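Local coordinates for protein enoyl-CoA hydratase (Mycobacterium avium subsp. paratuberculosis, PDB 4LK5) that probably catalyses the hydration of enoyl-CoA thioesters, as a trimeric member of the crotonase-like enoyl-CoA hydratase/isomerase family, at residues V132-Q137 against L149-V154; Q137-G142 against N159-L164; V153-E158 against L210-Y215. One frame throughout, in Å; residues are numbered along the deposited sequence.

Contact 1 of 3, residues V132-Q137 against L149-V154; sequences VVAVVQ and LACDVV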
loop_
_atom_site.group_PDB
_atom_site.type_symbol
_atom_site.label_atom_id
_atom_site.label_comp_id
_atom_site.label_asym_id
_atom_site.label_seq_id
_atom_site.Cartn_x
_atom_site.Cartn_y
_atom_site.Cartn_z
ATOM N N VAL C 132 14.635 -14.602 -1.049
ATOM C CA VAL C 132 14.532 -14.970 -2.451
ATOM C C VAL C 132 14.677 -13.725 -3.310
ATOM O O VAL C 132 13.925 -12.775 -3.130
ATOM C CB VAL C 132 13.188 -15.632 -2.743
ATOM C CG1 VAL C 132 13.077 -15.914 -4.241
ATOM C CG2 VAL C 132 13.047 -16.908 -1.934
ATOM N N VAL C 133 15.639 -13.732 -4.237
ATOM C CA VAL C 133 16.000 -12.545 -4.987
ATOM C C VAL C 133 15.646 -12.669 -6.439
ATOM O O VAL C 133 16.063 -13.615 -7.059
ATOM C CB VAL C 133 17.509 -12.284 -4.974
ATOM C CG1 VAL C 133 17.800 -10.924 -5.640
ATOM C CG2 VAL C 133 18.059 -12.316 -3.571
ATOM N N ALA C 134 14.906 -11.694 -6.973
ATOM C CA ALA C 134 14.611 -11.605 -8.387
ATOM C C ALA C 134 15.533 -10.631 -9.100
ATOM O O ALA C 134 15.641 -9.468 -8.746
ATOM C CB ALA C 134 13.167 -11.204 -8.618
ATOM N N VAL C 135 16.152 -11.124 -10.153
ATOM C CA VAL C 135 17.205 -10.443 -10.856
ATOM C C VAL C 135 16.686 -10.117 -12.235
ATOM O O VAL C 135 16.673 -10.965 -13.093
ATOM C CB VAL C 135 18.419 -11.384 -11.007
ATOM C CG1 VAL C 135 19.513 -10.709 -11.823
ATOM C CG2 VAL C 135 18.932 -11.805 -9.644
ATOM N N VAL C 136 16.274 -8.884 -12.447
ATOM C CA VAL C 136 15.503 -8.539 -13.622
ATOM C C VAL C 136 16.372 -7.692 -14.571
ATOM O O VAL C 136 16.510 -6.505 -14.349
ATOM C CB VAL C 136 14.196 -7.843 -13.166
ATOM C CG1 VAL C 136 13.272 -7.559 -14.332
ATOM C CG2 VAL C 136 13.452 -8.730 -12.174
ATOM N N GLN C 137 16.982 -8.311 -15.596
ATOM C CA GLN C 137 17.934 -7.575 -16.476
ATOM C C GLN C 137 17.205 -6.985 -17.658
ATOM O O GLN C 137 17.719 -6.081 -18.283
ATOM C CB GLN C 137 19.147 -8.384 -17.027
ATOM C CG GLN C 137 19.451 -9.763 -16.458
ATOM C CD GLN C 137 18.465 -10.813 -16.947
ATOM O OE1 GLN C 137 18.023 -10.816 -18.121
ATOM N NE2 GLN C 137 18.082 -11.710 -16.022
ATOM N N LEU C 149 7.383 -10.436 -8.300
ATOM C CA LEU C 149 6.767 -9.736 -7.193
ATOM C C LEU C 149 6.445 -10.605 -6.027
ATOM O O LEU C 149 6.183 -10.100 -4.945
ATOM C CB LEU C 149 5.555 -8.945 -7.633
ATOM C CG LEU C 149 6.015 -7.764 -8.485
ATOM C CD1 LEU C 149 4.897 -7.325 -9.388
ATOM C CD2 LEU C 149 6.439 -6.620 -7.590
ATOM N N ALA C 150 6.524 -11.904 -6.208
ATOM C CA ALA C 150 6.393 -12.816 -5.093
ATOM C C ALA C 150 7.673 -12.884 -4.350
ATOM O O ALA C 150 7.685 -13.334 -3.213
ATOM C CB ALA C 150 6.026 -14.209 -5.576
ATOM N N CYS C 151 8.761 -12.467 -4.986
ATOM C CA CYS C 151 10.060 -12.542 -4.331
ATOM C C CYS C 151 10.172 -11.497 -3.200
ATOM O O CYS C 151 9.236 -10.726 -2.950
ATOM C CB CYS C 151 11.152 -12.426 -5.377
ATOM S SG CYS C 151 11.069 -13.811 -6.564
ATOM N N ASP C 152 11.302 -11.499 -2.505
ATOM C CA ASP C 152 11.532 -10.626 -1.336
ATOM C C ASP C 152 12.318 -9.375 -1.696
ATOM O O ASP C 152 12.169 -8.289 -1.109
ATOM C CB ASP C 152 12.317 -11.419 -0.309
ATOM C CG ASP C 152 11.603 -12.703 0.083
ATOM O OD1 ASP C 152 10.381 -12.648 0.409
ATOM O OD2 ASP C 152 12.243 -13.766 0.026
ATOM N N VAL C 153 13.177 -9.547 -2.671
ATOM C CA VAL C 153 14.036 -8.497 -3.113
ATOM C C VAL C 153 13.947 -8.520 -4.623
ATOM O O VAL C 153 14.040 -9.587 -5.225
ATOM C CB VAL C 153 15.478 -8.789 -2.627
ATOM C CG1 VAL C 153 16.474 -7.880 -3.316
ATOM C CG2 VAL C 153 15.547 -8.620 -1.129
ATOM N N VAL C 154 13.735 -7.361 -5.228
ATOM C CA VAL C 154 13.722 -7.273 -6.675
ATOM C C VAL C 154 14.750 -6.256 -7.153
ATOM O O VAL C 154 14.613 -5.071 -6.921
ATOM C CB VAL C 154 12.316 -6.944 -7.189
ATOM C CG1 VAL C 154 12.238 -7.019 -8.706
ATOM C CG2 VAL C 154 11.326 -7.901 -6.580
#

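Contact 2 of 3, residues Q137-G142 against N159-L164; sequences QGPAAG and NAFFML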
loop_
_atom_site.group_PDB
_atom_site.type_symbol
_atom_site.label_atom_id
_atom_site.label_comp_id
_atom_site.label_asym_id
_atom_site.label_seq_id
_atom_site.Cartn_x
_atom_site.Cartn_y
_atom_site.Cartn_z
ATOM N N GLN C 137 16.982 -8.311 -15.596
ATOM C CA GLN C 137 17.934 -7.575 -16.476
ATOM C C GLN C 137 17.205 -6.985 -17.658
ATOM O O GLN C 137 17.719 -6.081 -18.283
ATOM C CB GLN C 137 19.147 -8.384 -17.027
ATOM C CG GLN C 137 19.451 -9.763 -16.458
ATOM C CD GLN C 137 18.465 -10.813 -16.947
ATOM O OE1 GLN C 137 18.023 -10.816 -18.121
ATOM N NE2 GLN C 137 18.082 -11.710 -16.022
ATOM N N GLY C 138 16.018 -7.496 -17.971
ATOM C CA GLY C 138 15.269 -6.955 -19.090
ATOM C C GLY C 138 13.775 -7.049 -18.920
ATOM O O GLY C 138 13.279 -6.846 -17.838
ATOM N N PRO C 139 13.039 -7.337 -20.005
ATOM C CA PRO C 139 11.571 -7.402 -19.886
ATOM C C PRO C 139 11.054 -8.448 -18.904
ATOM O O PRO C 139 11.627 -9.547 -18.779
ATOM C CB PRO C 139 11.117 -7.721 -21.313
ATOM C CG PRO C 139 12.211 -7.198 -22.191
ATOM C CD PRO C 139 13.492 -7.345 -21.413
ATOM N N ALA C 140 10.016 -8.050 -18.159
ATOM C CA ALA C 140 9.205 -8.938 -17.316
ATOM C C ALA C 140 7.753 -8.751 -17.747
ATOM O O ALA C 140 7.212 -7.622 -17.753
ATOM C CB ALA C 140 9.352 -8.571 -15.847
ATOM N N ALA C 141 7.095 -9.836 -18.098
ATOM C CA ALA C 141 5.718 -9.711 -18.587
ATOM C C ALA C 141 4.844 -10.841 -18.102
ATOM O O ALA C 141 5.326 -11.947 -17.878
ATOM C CB ALA C 141 5.720 -9.652 -20.108
ATOM N N GLY C 142 3.559 -10.561 -17.919
ATOM C CA GLY C 142 2.611 -11.563 -17.383
ATOM C C GLY C 142 3.097 -12.240 -16.107
ATOM O O GLY C 142 3.581 -11.580 -15.203
ATOM N N ASN C 159 17.638 -1.194 -17.984
ATOM C CA ASN C 159 17.036 -1.794 -19.197
ATOM C C ASN C 159 15.700 -2.503 -18.983
ATOM O O ASN C 159 14.925 -2.669 -19.918
ATOM C CB ASN C 159 18.001 -2.799 -19.848
ATOM C CG ASN C 159 19.147 -2.116 -20.590
ATOM O OD1 ASN C 159 19.157 -0.890 -20.772
ATOM N ND2 ASN C 159 20.125 -2.917 -21.026
ATOM N N ALA C 160 15.443 -2.923 -17.752
ATOM C CA ALA C 160 14.244 -3.674 -17.421
ATOM C C ALA C 160 12.982 -2.869 -17.515
ATOM O O ALA C 160 12.992 -1.666 -17.352
ATOM C CB ALA C 160 14.364 -4.237 -16.022
ATOM N N PHE C 161 11.886 -3.564 -17.780
ATOM C CA PHE C 161 10.554 -3.019 -17.564
ATOM C C PHE C 161 9.570 -4.109 -17.165
ATOM O O PHE C 161 9.813 -5.298 -17.369
ATOM C CB PHE C 161 10.029 -2.252 -18.776
ATOM C CG PHE C 161 9.791 -3.111 -20.003
ATOM C CD1 PHE C 161 8.609 -3.877 -20.135
ATOM C CD2 PHE C 161 10.741 -3.157 -21.039
ATOM C CE1 PHE C 161 8.379 -4.666 -21.257
ATOM C CE2 PHE C 161 10.506 -3.937 -22.159
ATOM C CZ PHE C 161 9.327 -4.694 -22.268
ATOM N N PHE C 162 8.443 -3.665 -16.616
ATOM C CA PHE C 162 7.421 -4.533 -16.127
ATOM C C PHE C 162 6.108 -4.307 -16.858
ATOM O O PHE C 162 5.717 -3.182 -17.151
ATOM C CB PHE C 162 7.260 -4.315 -14.621
ATOM C CG PHE C 162 8.499 -4.638 -13.849
ATOM C CD1 PHE C 162 9.562 -3.723 -13.785
ATOM C CD2 PHE C 162 8.646 -5.857 -13.235
ATOM C CE1 PHE C 162 10.725 -4.027 -13.081
ATOM C CE2 PHE C 162 9.811 -6.169 -12.545
ATOM C CZ PHE C 162 10.853 -5.256 -12.475
HETATM N N MSE C 163 5.422 -5.394 -17.174
HETATM C CA MSE C 163 4.121 -5.239 -17.784
HETATM C C MSE C 163 3.208 -6.405 -17.527
HETATM O O MSE C 163 3.476 -7.537 -17.939
HETATM C CB MSE C 163 4.257 -5.051 -19.283
HETATM C CG MSE C 163 2.833 -4.855 -19.777
HETATM SE SE MSE C 163 2.914 -4.128 -21.574
HETATM C CE MSE C 163 3.877 -5.688 -22.304
ATOM N N LEU C 164 2.097 -6.114 -16.861
ATOM C CA LEU C 164 1.060 -7.084 -16.670
ATOM C C LEU C 164 0.254 -7.211 -17.951
ATOM O O LEU C 164 -0.786 -6.585 -18.097
ATOM C CB LEU C 164 0.159 -6.629 -15.552
ATOM C CG LEU C 164 0.788 -6.681 -14.175
ATOM C CD1 LEU C 164 -0.316 -6.365 -13.173
ATOM C CD2 LEU C 164 1.383 -8.037 -13.891
#

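Contact 3 of 3, residues V153-E158 against L210-Y215; sequences VVLASE and LVTAVY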
loop_
_atom_site.group_PDB
_atom_site.type_symbol
_atom_site.label_atom_id
_atom_site.label_comp_id
_atom_site.label_asym_id
_atom_site.label_seq_id
_atom_site.Cartn_x
_atom_site.Cartn_y
_atom_site.Cartn_z
ATOM N N VAL C 153 13.177 -9.547 -2.671
ATOM C CA VAL C 153 14.036 -8.497 -3.113
ATOM C C VAL C 153 13.947 -8.520 -4.623
ATOM O O VAL C 153 14.040 -9.587 -5.225
ATOM C CB VAL C 153 15.478 -8.789 -2.627
ATOM C CG1 VAL C 153 16.474 -7.880 -3.316
ATOM C CG2 VAL C 153 15.547 -8.620 -1.129
ATOM N N VAL C 154 13.735 -7.361 -5.228
ATOM C CA VAL C 154 13.722 -7.273 -6.675
ATOM C C VAL C 154 14.750 -6.256 -7.153
ATOM O O VAL C 154 14.613 -5.071 -6.921
ATOM C CB VAL C 154 12.316 -6.944 -7.189
ATOM C CG1 VAL C 154 12.238 -7.019 -8.706
ATOM C CG2 VAL C 154 11.326 -7.901 -6.580
ATOM N N LEU C 155 15.795 -6.753 -7.816
ATOM C CA LEU C 155 16.859 -5.928 -8.385
ATOM C C LEU C 155 16.628 -5.809 -9.885
ATOM O O LEU C 155 16.512 -6.797 -10.578
ATOM C CB LEU C 155 18.203 -6.587 -8.131
ATOM C CG LEU C 155 18.910 -6.447 -6.760
ATOM C CD1 LEU C 155 18.037 -5.967 -5.635
ATOM C CD2 LEU C 155 19.590 -7.734 -6.378
ATOM N N ALA C 156 16.543 -4.578 -10.358
ATOM C CA ALA C 156 16.326 -4.297 -11.744
ATOM C C ALA C 156 17.480 -3.495 -12.396
ATOM O O ALA C 156 18.136 -2.669 -11.754
ATOM C CB ALA C 156 15.018 -3.552 -11.895
ATOM N N SER C 157 17.728 -3.810 -13.669
ATOM C CA SER C 157 18.526 -3.002 -14.578
ATOM C C SER C 157 17.731 -1.801 -15.074
ATOM O O SER C 157 16.498 -1.857 -15.206
ATOM C CB SER C 157 18.910 -3.841 -15.800
ATOM O OG SER C 157 19.387 -3.015 -16.848
ATOM N N GLU C 158 18.429 -0.727 -15.413
ATOM C CA GLU C 158 17.761 0.373 -16.092
ATOM C C GLU C 158 17.139 -0.093 -17.417
ATOM O O GLU C 158 16.198 0.524 -17.888
ATOM C CB GLU C 158 18.690 1.583 -16.272
ATOM C CG GLU C 158 18.888 2.290 -14.942
ATOM C CD GLU C 158 19.432 3.696 -15.048
ATOM O OE1 GLU C 158 20.514 3.862 -15.652
ATOM O OE2 GLU C 158 18.781 4.615 -14.484
ATOM N N LEU C 210 7.783 -0.672 -6.379
ATOM C CA LEU C 210 7.585 -1.995 -6.965
ATOM C C LEU C 210 8.843 -2.829 -6.927
ATOM O O LEU C 210 8.748 -4.051 -7.007
ATOM C CB LEU C 210 7.129 -1.902 -8.434
ATOM C CG LEU C 210 6.648 -3.167 -9.161
ATOM C CD1 LEU C 210 5.361 -3.649 -8.545
ATOM C CD2 LEU C 210 6.395 -2.928 -10.647
ATOM N N VAL C 211 10.022 -2.188 -6.860
ATOM C CA VAL C 211 11.296 -2.930 -6.803
ATOM C C VAL C 211 12.267 -2.347 -5.806
ATOM O O VAL C 211 12.142 -1.215 -5.362
ATOM C CB VAL C 211 12.016 -3.024 -8.164
ATOM C CG1 VAL C 211 11.070 -3.577 -9.224
ATOM C CG2 VAL C 211 12.562 -1.677 -8.601
ATOM N N THR C 212 13.252 -3.156 -5.478
ATOM C CA THR C 212 14.125 -2.866 -4.400
ATOM C C THR C 212 15.221 -1.878 -4.852
ATOM O O THR C 212 15.545 -0.892 -4.139
ATOM C CB THR C 212 14.692 -4.186 -3.869
ATOM O OG1 THR C 212 13.590 -5.077 -3.608
ATOM C CG2 THR C 212 15.474 -3.940 -2.582
ATOM N N ALA C 213 15.771 -2.122 -6.043
ATOM C CA ALA C 213 16.806 -1.238 -6.581
ATOM C C ALA C 213 16.963 -1.322 -8.088
ATOM O O ALA C 213 16.661 -2.336 -8.694
ATOM C CB ALA C 213 18.144 -1.502 -5.889
ATOM N N VAL C 214 17.444 -0.223 -8.655
ATOM C CA VAL C 214 17.693 -0.087 -10.082
ATOM C C VAL C 214 19.176 0.203 -10.228
ATOM O O VAL C 214 19.728 0.972 -9.472
ATOM C CB VAL C 214 16.905 1.099 -10.703
ATOM C CG1 VAL C 214 17.181 1.212 -12.205
ATOM C CG2 VAL C 214 15.396 0.969 -10.440
ATOM N N TYR C 215 19.819 -0.404 -11.209
ATOM C CA TYR C 215 21.223 -0.137 -11.473
ATOM C C TYR C 215 21.401 0.137 -12.947
ATOM O O TYR C 215 20.742 -0.492 -13.766
ATOM C CB TYR C 215 22.071 -1.340 -11.106
ATOM C CG TYR C 215 21.858 -1.796 -9.702
ATOM C CD1 TYR C 215 22.130 -0.962 -8.640
ATOM C CD2 TYR C 215 21.391 -3.067 -9.425
ATOM C CE1 TYR C 215 21.938 -1.384 -7.341
ATOM C CE2 TYR C 215 21.193 -3.495 -8.130
ATOM C CZ TYR C 215 21.461 -2.648 -7.098
ATOM O OH TYR C 215 21.261 -3.062 -5.807
#

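Contact 1 of 3, residues V132-Q137 against L149-V154
The sulfur of C151 packs between two side chains of strand 132-136 and makes the apolar centre. C151 SG lies 3.7 Å from V132 CG1 and 3.9 Å from A134 CB. With SG anti to the carbonyl carbon of C151 (chi1 -62°), the thiol reaches both. Farther along the same face, V136 CG2 meets V154 CG1 at 4.1 Å. On the other face, the V133 and V153 side chains lie side by side and point the same way. Between the faces runs a parallel backbone ladder. A134 N donates to V153 O at 2.9 Å in an almost straight bond (174°). At the polar edge V132 O takes a bond of 3.0 Å from D152 N and a weak one from V153 N. The D152 carboxylate turns back toward V132 N, but the position of OD2 is less sure and that bond is doubtful. R187 of the second subunit bonds C151 O, so the subunit interface reaches this turn. Helix 143-150 lies within the beta-alpha-beta crossover that joins the two strands. Strand 82-87 flanks strand 132-136 on its other edge, and helix 217-233 covers V133 and V135.

Contact 2 of 3, residues Q137-G142 against N159-L164
The P139 ring and the F161 ring pack against each other across two short parallel strands. These strands, 139-141 and 161-163, belong to the small second sheet of the crotonase-like fold. Their axes come within 4.9 Å and run nearly parallel, 14° apart. The F161 side chain can be followed outward from CB. At CB the chain turns so that CG sits between the backbone N and the carbonyl carbon (chi1 66°), which swings the ring across toward the proline. P139 CA then lies over the centre of one ring face. Farther out, F161 CE2 meets P139 CG at 3.7 Å, and F161 CE1 touches P139 CB. At the tip, F161 CZ approaches P139 CB to 3.6 Å. P139 CB also makes an off-centre CH-pi contact with this ring, 4.1 Å from its centroid.

The opposite face of the sheet carries A140 and F162. A140 CB sits obliquely to the F162 ring, 3.8 Å from CD2. F162 and A160 also pack on V136 of the main sheet. Strand 200-201 bonds to F162 along the other edge of strand 161-163.

From A140 onward the backbone bonds alternate between the strands. A140 N donates to F161 O, and M163 N, of a selenomethionine, donates to A140 O at 2.9 Å. G142 then takes the N-cap position of helix 143-150. In relatives of this family the start of this helix helps to form the oxyanion hole. In the last rung G142 N donates to M163 O at 3.0 Å.

Contact 3 of 3, residues V153-E158 against L210-Y215
T212 grips V154 with both its side chain and its backbone. This is the start of the last parallel pairing in the main sheet of the crotonase-like fold, where strand 213-215 forms the outer edge within this chain. The axes of the short strand segments come within 4.7 Å and are inclined by 25°.

The T212 end is buried and held by several bonds. T212 OG1, placed anti to its own carbonyl carbon (chi1 -52°), accepts V154 N at 2.8 Å, and the bond is close to straight. The hydroxyl oxygen thus takes the place in the ladder where a backbone carbonyl would be expected. V154 O has two donors, T212 N at 2.8 Å and A213 N at 3.3 Å. Both peptide polar groups of this buried valine are therefore held by 210-215. Beside them V154 and V211 cross at about a right angle, with their CG1 atoms 3.7 Å apart. I188 of the second subunit packs on V154 and T212, so this end also lies at the subunit interface.

Regular rungs follow. A156 N bonds to A213 O, and Y215 N to A156 O. On the face of L155, A213 and Y215, the tyrosine ring presents its edge to L155. L155 CG lies near the ring plane, 4.0 Å from Y215 CE2. Helix 217-233 packs on both residues.

The other end faces solvent. E158 is exposed, yet the aliphatic base of its side chain still touches the partner strand closely. E158 CG meets V214 CG1 at 3.4 Å, the two side chains crossing at about a right angle. S157 OG is hydrogen-bonded to N159 N, just beyond the segment. The ladder closes where E158 N bonds to Y215 O at 2.8 Å.

Contacts 1 and 3 lie side by side in the main sheet, their centres about 8 Å apart. They share strand 153-157, which pairs with 132-136 on one edge and 213-215 on the other. Contact 2 belongs to the small sheet, its centre about 12 Å from that of contact 1 and about 11 Å from that of contact 3. Strands 132-136 and 153-157 are each followed by a small-sheet strand, 139-141 and 161-163, with helix 143-150 between the two pairs. Segment 210-215 comes last, some 50 residues after 153-158. F162 packs on V136 of the main sheet and on V211 in the loop before strand 213-215, joining the small sheet to both other contacts. Contacts 1 and 3 also touch the second subunit.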